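Local atomic coordinates of Lin2891 protein (PDB entry 3DB0), a protein that is a putative pyridoxamine 5'-phosphate oxidase and probably binds a flavin, as relatives in the FMN-binding clan do. Residues L11-Q16 against G74-E79; V19-S24 against A32-F37; T43-S48 against V115-P120. All blocks are in the same frame, centred on the assembly; numbering follows the deposited sequence.

Contact 1: residues L11-Q16 against G74-E79; sequences LAILEQ and GSAFLE
Leu78 stands up from its strand and sets its two methyl groups against two consecutive helix residues, Ile13 and Leu14. CD2 of Leu78 meets Ile13, whose CD1 lies 3.9 Å from it. CD1 of Leu78 lies between Ile13 CG2 and Leu14, and meets CD2 of Leu14 at 3.8 Å. The Leu14 and Leu78 side chains cross at about a right angle, while Ile13 runs obliquely over Leu78.

Ile13 also reaches the strand backbone. Its CG1 is anti to the carbonyl carbon (chi1 -67°) and its chain is extended to CD1, which therefore arrives at the main chain. There CD1 sits 3.8 Å from Ala76 O and 4.1 Å from Phe77 CA. The other branch, CG2, drops onto Leu78 CG at 4.0 Å. Leu78 is thus held along both branches of the isoleucine.

Phe77 points away from the helix, as expected for the residue before Leu78 in a strand. Its ring meets Tyr34 of a neighbouring subunit edge-to-face. The helix axis runs across the strand at 102°, with a closest approach of 8.7 Å. Ile68 of strand 63-68 touches both Leu14 and Leu78.

No hydrogen bond joins the two segments. Across them, helix 6-16 meets the start of the barrel strand through aliphatic carbons, with Ile13 CD1 also touching the backbone. The contact is van der Waals packing of buried aliphatic side chains, and no polar bond between the segments sets its direction.

Contact 2: residues V19-S24 against A32-F37; sequences VGVLTS and ARYMTF
The beta hairpin formed by strands 19-26 and 29-40 supplies the first two strands of the barrel, and these two segments are its paired arms. Four backbone hydrogen bonds join them in two hydrogen-bonded pairs. Gly20 and Met35 form one, with Gly20 N to Met35 O and Met35 N to Gly20 O both 2.9 Å. Leu22 and Arg33 form the other, with Leu22 N to Arg33 O at 2.8 Å.

On the face of Val19, Val21 and Tyr34, the Tyr34 side chain leans across to the valines. CG2 of Val21 comes within 3.3 Å of CE1 of Tyr34, a close approach. Tyr34 also stacks on Tyr70 of a neighbouring subunit.

The other face is built on Leu22. Met35, a selenomethionine, bends at chi3 (69°) and brings CE to 3.6 Å from Leu22 CB. The Phe37 ring turns its edge to glycine, with CD2 3.6 Å from Gly20 N. Its CE2 is equally close to the Gly20 backbone, 3.6 Å from Gly20 C. At the end of that face a water donates to Leu22 O and Ser24 OG and accepts from Arg33 NH1, 2.8 Å away.

Glu57 of helix 53-60 binds Ser24 OG and forms a salt bridge with Arg33. Strand 63-68 pairs with the other edge of 19-24, and strand 43-49 lies beyond 32-37.

Contact 3: residues T43-S48 against V115-P120; sequences TLYTPS and VIKIVP
Backbone hydrogen bonds tie Leu44 to Ile118 and Thr46 to Ile116, giving two hydrogen-bonded pairs of an antiparallel ladder. Ile118 N to Leu44 O is 2.7 Å, with a nearly straight N-H...O angle of 169°. In the return bond, Leu44 N is 3.0 Å from Ile118 O. Thr46 N to Ile116 O is 2.8 Å. Ile116 O also receives a CA-H...O contact from Tyr45 CA, at 3.1 Å.

Apolar contacts form on both faces. On one, the Tyr45 ring and the Lys117 chain lie side by side and point the same way. Lys117 CG is anti to its backbone N (chi1 177°) and the chain stays extended, so its methylenes follow the tyrosine. Its CG is 3.7 Å from Tyr45 CE1. Val115 crosses the same tyrosine obliquely, with CG1 3.7 Å from CD1 of Tyr45. The Thr43 CG2 methyl also meets CG of the lysine chain.

On the opposite face, Thr46 and Ile116 run alongside each other, with Thr46 CG2 3.7 Å from Ile116 CB. The end of Ile116 extends to Ser48, where CD1 meets Ser48 CB at 3.7 Å. Leu44 and Ile118 face each other through their CB atoms.

The hydroxyls of Thr46 and Ser48 find partners outside this pair of strands. Thr46 OG1 probably bonds to Thr36 O in the next strand, and Ser48 OG bonds to Thr55 OG1 of helix 53-60.

The chemistry is therefore split. The backbone bonds fix the register, and the side chains across the ladder meet mainly by carbon atoms. Of the buried hydroxyls, that of Ser48 is satisfied by a neighbouring helix and that of Thr46 probably by a neighbouring strand.

In the fold
All three contacts involve one closed antiparallel barrel. Contact 2 pairs its first two strands, contact 3 its third strand with the last, and contact 1 lays the N-terminal helix against strand 77-86. Contacts 2 and 3 are the nearest, with centres about 11 Å apart. They meet where Thr46 OG1 lies 2.5 Å from Thr36 O, probably a hydrogen bond, and where Phe37 CE1 packs 3.8 Å from Ile118 CD1. Contacts 1 and 3 have centres about 17 Å apart, yet Leu14 CD2 touches Leu44 CD2 at 3.8 Å. Contacts 1 and 2 have centres about 14 Å apart; helix 6-16 leads into strand 19-26, and their segments otherwise do not touch. Contacts 2 and 3 both reach a further subunit.

Contact 1: residues L11-Q16 against G74-E79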
loop_
_atom_site.group_PDB
_atom_site.type_symbol
_atom_site.label_atom_id
_atom_site.label_comp_id
_atom_site.label_asym_id
_atom_site.label_seq_id
_atom_site.Cartn_x
_atom_site.Cartn_y
_atom_site.Cartn_z
ATOM N N LEU B 11 -3.945 5.531 -16.236
ATOM C CA LEU B 11 -2.583 5.330 -15.722
ATOM C C LEU B 11 -2.381 5.921 -14.359
ATOM O O LEU B 11 -1.680 5.351 -13.503
ATOM C CB LEU B 11 -1.542 5.885 -16.700
ATOM C CG LEU B 11 -1.386 5.040 -17.944
ATOM C CD1 LEU B 11 -0.628 5.770 -19.049
ATOM C CD2 LEU B 11 -0.658 3.768 -17.513
ATOM N N ALA B 12 -3.016 7.067 -14.136
ATOM C CA ALA B 12 -2.899 7.773 -12.858
ATOM C C ALA B 12 -3.456 6.869 -11.754
ATOM O O ALA B 12 -2.849 6.701 -10.689
ATOM C CB ALA B 12 -3.647 9.151 -12.907
ATOM N N ILE B 13 -4.577 6.213 -12.045
ATOM C CA ILE B 13 -5.205 5.365 -11.045
ATOM C C ILE B 13 -4.284 4.127 -10.785
ATOM O O ILE B 13 -4.067 3.718 -9.630
ATOM C CB ILE B 13 -6.602 4.933 -11.472
ATOM C CG1 ILE B 13 -7.592 6.114 -11.539
ATOM C CG2 ILE B 13 -7.121 3.894 -10.491
ATOM C CD1 ILE B 13 -8.958 5.758 -12.116
ATOM N N LEU B 14 -3.711 3.583 -11.863
ATOM C CA LEU B 14 -2.784 2.441 -11.745
ATOM C C LEU B 14 -1.498 2.855 -11.028
ATOM O O LEU B 14 -0.912 2.062 -10.321
ATOM C CB LEU B 14 -2.405 1.845 -13.125
ATOM C CG LEU B 14 -3.536 1.160 -13.905
ATOM C CD1 LEU B 14 -3.103 0.679 -15.282
ATOM C CD2 LEU B 14 -4.138 -0.006 -13.030
ATOM N N GLU B 15 -1.059 4.095 -11.207
ATOM C CA GLU B 15 0.195 4.498 -10.595
ATOM C C GLU B 15 0.057 4.653 -9.103
ATOM O O GLU B 15 1.008 4.414 -8.351
ATOM C CB GLU B 15 0.728 5.791 -11.237
ATOM C CG GLU B 15 0.973 5.638 -12.728
ATOM C CD GLU B 15 1.295 6.924 -13.419
ATOM O OE1 GLU B 15 0.989 7.991 -12.844
ATOM O OE2 GLU B 15 1.814 6.868 -14.560
ATOM N N GLN B 16 -1.157 4.972 -8.678
ATOM C CA GLN B 16 -1.439 5.240 -7.288
ATOM C C GLN B 16 -1.992 4.084 -6.522
ATOM O O GLN B 16 -2.196 4.196 -5.336
ATOM C CB GLN B 16 -2.376 6.427 -7.223
ATOM C CG GLN B 16 -1.729 7.639 -7.877
ATOM C CD GLN B 16 -2.736 8.592 -8.471
ATOM O OE1 GLN B 16 -3.922 8.528 -8.149
ATOM N NE2 GLN B 16 -2.275 9.465 -9.374
ATOM N N GLY B 74 -16.229 8.082 -3.013
ATOM C CA GLY B 74 -16.087 9.088 -4.076
ATOM C C GLY B 74 -14.935 8.888 -5.066
ATOM O O GLY B 74 -14.779 9.657 -5.992
ATOM N N SER B 75 -14.118 7.864 -4.838
ATOM C CA SER B 75 -12.987 7.530 -5.709
ATOM C C SER B 75 -13.430 7.133 -7.114
ATOM O O SER B 75 -14.373 6.376 -7.247
ATOM C CB SER B 75 -12.268 6.282 -5.175
ATOM O OG SER B 75 -11.651 6.448 -3.925
ATOM N N ALA B 76 -12.765 7.674 -8.143
ATOM C CA ALA B 76 -12.944 7.170 -9.509
ATOM C C ALA B 76 -12.051 5.921 -9.485
ATOM O O ALA B 76 -10.951 5.924 -8.905
ATOM C CB ALA B 76 -12.437 8.126 -10.537
ATOM N N PHE B 77 -12.526 4.844 -10.082
ATOM C CA PHE B 77 -11.776 3.602 -10.087
ATOM C C PHE B 77 -11.947 2.903 -11.406
ATOM O O PHE B 77 -12.667 3.375 -12.278
ATOM C CB PHE B 77 -12.141 2.702 -8.905
ATOM C CG PHE B 77 -13.550 2.264 -8.892
ATOM C CD1 PHE B 77 -14.533 3.093 -8.370
ATOM C CD2 PHE B 77 -13.914 1.027 -9.431
ATOM C CE1 PHE B 77 -15.860 2.698 -8.389
ATOM C CE2 PHE B 77 -15.230 0.644 -9.456
ATOM C CZ PHE B 77 -16.204 1.475 -8.920
ATOM N N LEU B 78 -11.255 1.783 -11.544
ATOM C CA LEU B 78 -11.248 1.050 -12.772
ATOM C C LEU B 78 -11.865 -0.316 -12.671
ATOM O O LEU B 78 -11.673 -1.047 -11.692
ATOM C CB LEU B 78 -9.785 0.849 -13.260
ATOM C CG LEU B 78 -8.936 2.091 -13.543
ATOM C CD1 LEU B 78 -7.423 1.658 -13.800
ATOM C CD2 LEU B 78 -9.579 2.869 -14.674
ATOM N N GLU B 79 -12.612 -0.628 -13.728
ATOM C CA GLU B 79 -13.083 -1.979 -13.966
ATOM C C GLU B 79 -12.376 -2.446 -15.247
ATOM O O GLU B 79 -12.531 -1.865 -16.319
ATOM C CB GLU B 79 -14.605 -2.040 -14.098
ATOM C CG GLU B 79 -14.996 -3.378 -14.572
ATOM C CD GLU B 79 -16.482 -3.558 -14.868
ATOM O OE1 GLU B 79 -17.324 -2.706 -14.539
ATOM O OE2 GLU B 79 -16.797 -4.602 -15.451
#

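Contact 2: residues V19-S24 against A32-F37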
loop_
_atom_site.group_PDB
_atom_site.type_symbol
_atom_site.label_atom_id
_atom_site.label_comp_id
_atom_site.label_asym_id
_atom_site.label_seq_id
_atom_site.Cartn_x
_atom_site.Cartn_y
_atom_site.Cartn_z
ATOM N N VAL B 19 -2.999 -2.420 -4.935
ATOM C CA VAL B 19 -3.887 -3.491 -4.471
ATOM C C VAL B 19 -5.204 -3.399 -5.239
ATOM O O VAL B 19 -5.776 -2.323 -5.409
ATOM C CB VAL B 19 -4.152 -3.449 -2.946
ATOM C CG1 VAL B 19 -5.139 -4.533 -2.526
ATOM C CG2 VAL B 19 -2.878 -3.573 -2.147
ATOM N N GLY B 20 -5.681 -4.534 -5.704
ATOM C CA GLY B 20 -6.941 -4.583 -6.400
ATOM C C GLY B 20 -7.595 -5.896 -6.113
ATOM O O GLY B 20 -7.050 -6.735 -5.373
ATOM N N VAL B 21 -8.762 -6.072 -6.708
ATOM C CA VAL B 21 -9.534 -7.308 -6.585
ATOM C C VAL B 21 -9.453 -8.071 -7.919
ATOM O O VAL B 21 -9.785 -7.531 -8.965
ATOM C CB VAL B 21 -11.052 -6.990 -6.228
ATOM C CG1 VAL B 21 -11.890 -8.248 -6.141
ATOM C CG2 VAL B 21 -11.180 -6.188 -4.914
ATOM N N LEU B 22 -8.958 -9.302 -7.896
ATOM C CA LEU B 22 -8.987 -10.126 -9.077
ATOM C C LEU B 22 -10.184 -11.053 -8.977
ATOM O O LEU B 22 -10.346 -11.720 -7.963
ATOM C CB LEU B 22 -7.769 -11.056 -9.160
ATOM C CG LEU B 22 -7.852 -11.931 -10.426
ATOM C CD1 LEU B 22 -7.502 -11.127 -11.719
ATOM C CD2 LEU B 22 -6.959 -13.080 -10.257
ATOM N N THR B 23 -11.017 -11.101 -10.011
ATOM C CA THR B 23 -12.107 -12.063 -10.042
ATOM C C THR B 23 -11.815 -13.001 -11.183
ATOM O O THR B 23 -11.609 -12.578 -12.311
ATOM C CB THR B 23 -13.482 -11.385 -10.210
ATOM O OG1 THR B 23 -13.679 -10.449 -9.133
ATOM C CG2 THR B 23 -14.624 -12.446 -10.239
ATOM N N SER B 24 -11.689 -14.278 -10.833
ATOM C CA SER B 24 -11.438 -15.386 -11.759
ATOM C C SER B 24 -12.615 -16.370 -11.623
ATOM O O SER B 24 -13.522 -16.186 -10.776
ATOM C CB SER B 24 -10.088 -16.023 -11.522
ATOM O OG SER B 24 -9.880 -16.291 -10.134
ATOM N N ALA B 32 -13.201 -14.163 -5.878
ATOM C CA ALA B 32 -12.652 -12.817 -5.808
ATOM C C ALA B 32 -11.580 -12.809 -4.736
ATOM O O ALA B 32 -11.778 -13.340 -3.651
ATOM C CB ALA B 32 -13.738 -11.779 -5.481
ATOM N N ARG B 33 -10.461 -12.173 -5.044
ATOM C CA ARG B 33 -9.372 -12.057 -4.103
ATOM C C ARG B 33 -8.656 -10.728 -4.224
ATOM O O ARG B 33 -8.526 -10.186 -5.297
ATOM C CB ARG B 33 -8.329 -13.158 -4.326
ATOM C CG ARG B 33 -8.879 -14.564 -4.361
ATOM C CD ARG B 33 -7.794 -15.541 -4.730
ATOM N NE ARG B 33 -8.224 -16.951 -4.701
ATOM C CZ ARG B 33 -8.685 -17.631 -5.747
ATOM N NH1 ARG B 33 -8.842 -17.027 -6.894
ATOM N NH2 ARG B 33 -9.031 -18.903 -5.626
ATOM N N TYR B 34 -8.192 -10.236 -3.087
ATOM C CA TYR B 34 -7.397 -9.025 -3.040
ATOM C C TYR B 34 -5.963 -9.410 -3.306
ATOM O O TYR B 34 -5.477 -10.442 -2.843
ATOM C CB TYR B 34 -7.447 -8.319 -1.704
ATOM C CG TYR B 34 -8.662 -7.482 -1.508
ATOM C CD1 TYR B 34 -8.776 -6.256 -2.102
ATOM C CD2 TYR B 34 -9.736 -7.947 -0.765
ATOM C CE1 TYR B 34 -9.895 -5.492 -1.927
ATOM C CE2 TYR B 34 -10.886 -7.176 -0.613
ATOM C CZ TYR B 34 -10.949 -5.977 -1.174
ATOM O OH TYR B 34 -12.083 -5.202 -1.054
HETATM N N MSE B 35 -5.290 -8.623 -4.116
HETATM C CA MSE B 35 -3.884 -8.874 -4.328
HETATM C C MSE B 35 -3.144 -7.672 -4.934
HETATM O O MSE B 35 -3.733 -6.645 -5.282
HETATM C CB MSE B 35 -3.661 -10.124 -5.181
HETATM C CG MSE B 35 -4.238 -9.957 -6.605
HETATM SE SE MSE B 35 -4.311 -11.564 -7.649
HETATM C CE MSE B 35 -5.739 -12.417 -6.569
ATOM N N THR B 36 -1.832 -7.838 -5.005
ATOM C CA THR B 36 -0.917 -6.809 -5.503
ATOM C C THR B 36 -0.800 -6.943 -7.000
ATOM O O THR B 36 -0.670 -8.071 -7.549
ATOM C CB THR B 36 0.463 -6.913 -4.823
ATOM O OG1 THR B 36 0.247 -6.792 -3.432
ATOM C CG2 THR B 36 1.469 -5.794 -5.268
ATOM N N PHE B 37 -0.940 -5.774 -7.623
ATOM C CA PHE B 37 -0.784 -5.568 -9.040
ATOM C C PHE B 37 0.324 -4.578 -9.353
ATOM O O PHE B 37 0.299 -3.451 -8.865
ATOM C CB PHE B 37 -2.073 -5.032 -9.652
ATOM C CG PHE B 37 -3.215 -6.025 -9.618
ATOM C CD1 PHE B 37 -3.378 -6.972 -10.642
ATOM C CD2 PHE B 37 -4.055 -6.089 -8.542
ATOM C CE1 PHE B 37 -4.408 -7.892 -10.606
ATOM C CE2 PHE B 37 -5.074 -7.040 -8.491
ATOM C CZ PHE B 37 -5.242 -7.938 -9.521
HETATM O O HOH W 1 -9.128 -14.531 -8.082
#

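Contact 3: residues T43-S48 against V115-P120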
loop_
_atom_site.group_PDB
_atom_site.type_symbol
_atom_site.label_atom_id
_atom_site.label_comp_id
_atom_site.label_asym_id
_atom_site.label_seq_id
_atom_site.Cartn_x
_atom_site.Cartn_y
_atom_site.Cartn_z
ATOM N N THR B 43 -0.757 -2.916 -19.163
ATOM C CA THR B 43 -0.603 -4.358 -18.825
ATOM C C THR B 43 -0.394 -4.561 -17.308
ATOM O O THR B 43 0.432 -3.910 -16.678
ATOM C CB THR B 43 0.500 -5.043 -19.646
ATOM O OG1 THR B 43 0.111 -5.057 -21.026
ATOM C CG2 THR B 43 0.717 -6.502 -19.213
ATOM N N LEU B 44 -1.173 -5.464 -16.728
ATOM C CA LEU B 44 -1.066 -5.763 -15.312
ATOM C C LEU B 44 -0.355 -7.101 -15.071
ATOM O O LEU B 44 -0.355 -8.017 -15.925
ATOM C CB LEU B 44 -2.432 -5.806 -14.658
ATOM C CG LEU B 44 -3.325 -4.561 -14.621
ATOM C CD1 LEU B 44 -4.526 -4.854 -13.752
ATOM C CD2 LEU B 44 -2.676 -3.336 -14.103
ATOM N N TYR B 45 0.321 -7.163 -13.935
ATOM C CA TYR B 45 1.072 -8.353 -13.519
ATOM C C TYR B 45 0.760 -8.564 -12.053
ATOM O O TYR B 45 0.646 -7.625 -11.264
ATOM C CB TYR B 45 2.591 -8.194 -13.709
ATOM C CG TYR B 45 3.054 -8.021 -15.146
ATOM C CD1 TYR B 45 3.181 -9.115 -16.000
ATOM C CD2 TYR B 45 3.434 -6.795 -15.616
ATOM C CE1 TYR B 45 3.619 -8.965 -17.316
ATOM C CE2 TYR B 45 3.881 -6.629 -16.920
ATOM C CZ TYR B 45 3.964 -7.715 -17.764
ATOM O OH TYR B 45 4.357 -7.547 -19.051
ATOM N N THR B 46 0.476 -9.802 -11.696
ATOM C CA THR B 46 0.275 -10.099 -10.308
ATOM C C THR B 46 1.017 -11.441 -9.988
ATOM O O THR B 46 0.933 -12.430 -10.771
ATOM C CB THR B 46 -1.251 -10.115 -9.954
ATOM O OG1 THR B 46 -1.406 -10.212 -8.549
ATOM C CG2 THR B 46 -1.963 -11.273 -10.621
ATOM N N PRO B 47 1.710 -11.484 -8.829
ATOM C CA PRO B 47 2.455 -12.664 -8.385
ATOM C C PRO B 47 1.593 -13.812 -7.979
ATOM O O PRO B 47 0.461 -13.645 -7.527
ATOM C CB PRO B 47 3.305 -12.152 -7.201
ATOM C CG PRO B 47 2.682 -10.887 -6.791
ATOM C CD PRO B 47 1.783 -10.377 -7.865
ATOM N N SER B 48 2.119 -15.013 -8.177
ATOM C CA SER B 48 1.379 -16.199 -7.747
ATOM C C SER B 48 2.335 -17.374 -7.559
ATOM O O SER B 48 3.538 -17.226 -7.744
ATOM C CB SER B 48 0.274 -16.495 -8.744
ATOM O OG SER B 48 -0.581 -17.510 -8.269
ATOM N N VAL B 115 4.150 -15.522 -12.448
ATOM C CA VAL B 115 3.566 -14.224 -12.661
ATOM C C VAL B 115 2.369 -14.364 -13.605
ATOM O O VAL B 115 2.470 -15.018 -14.653
ATOM C CB VAL B 115 4.608 -13.212 -13.208
ATOM C CG1 VAL B 115 3.932 -11.836 -13.660
ATOM C CG2 VAL B 115 5.780 -12.994 -12.177
ATOM N N ILE B 116 1.242 -13.832 -13.143
ATOM C CA ILE B 116 0.032 -13.702 -13.923
ATOM C C ILE B 116 0.038 -12.364 -14.629
ATOM O O ILE B 116 0.060 -11.275 -14.020
ATOM C CB ILE B 116 -1.245 -13.886 -13.096
ATOM C CG1 ILE B 116 -1.191 -15.264 -12.428
ATOM C CG2 ILE B 116 -2.496 -13.733 -14.026
ATOM C CD1 ILE B 116 -2.199 -15.522 -11.289
ATOM N N LYS B 117 0.036 -12.470 -15.955
ATOM C CA LYS B 117 0.016 -11.311 -16.840
ATOM C C LYS B 117 -1.406 -11.090 -17.223
ATOM O O LYS B 117 -2.113 -12.040 -17.564
ATOM C CB LYS B 117 0.835 -11.578 -18.106
ATOM C CG LYS B 117 0.811 -10.430 -19.141
ATOM C CD LYS B 117 1.393 -10.875 -20.518
ATOM C CE LYS B 117 1.635 -9.681 -21.360
ATOM N NZ LYS B 117 2.202 -10.002 -22.713
ATOM N N ILE B 118 -1.856 -9.849 -17.138
ATOM C CA ILE B 118 -3.224 -9.544 -17.555
ATOM C C ILE B 118 -3.227 -8.495 -18.639
ATOM O O ILE B 118 -2.831 -7.331 -18.417
ATOM C CB ILE B 118 -4.123 -9.107 -16.375
ATOM C CG1 ILE B 118 -4.178 -10.223 -15.320
ATOM C CG2 ILE B 118 -5.515 -8.691 -16.873
ATOM C CD1 ILE B 118 -4.514 -9.756 -13.960
ATOM N N VAL B 119 -3.735 -8.909 -19.801
ATOM C CA VAL B 119 -3.888 -8.043 -20.970
ATOM C C VAL B 119 -5.314 -7.497 -21.011
ATOM O O VAL B 119 -6.280 -8.221 -21.191
ATOM C CB VAL B 119 -3.474 -8.773 -22.320
ATOM C CG1 VAL B 119 -3.758 -7.894 -23.567
ATOM C CG2 VAL B 119 -2.017 -9.140 -22.274
ATOM N N PRO B 120 -5.480 -6.193 -20.831
ATOM C CA PRO B 120 -6.844 -5.657 -20.808
ATOM C C PRO B 120 -7.550 -5.660 -22.137
ATOM O O PRO B 120 -6.935 -5.364 -23.142
ATOM C CB PRO B 120 -6.616 -4.194 -20.416
ATOM C CG PRO B 120 -5.263 -4.180 -19.761
ATOM C CD PRO B 120 -4.490 -5.137 -20.571
#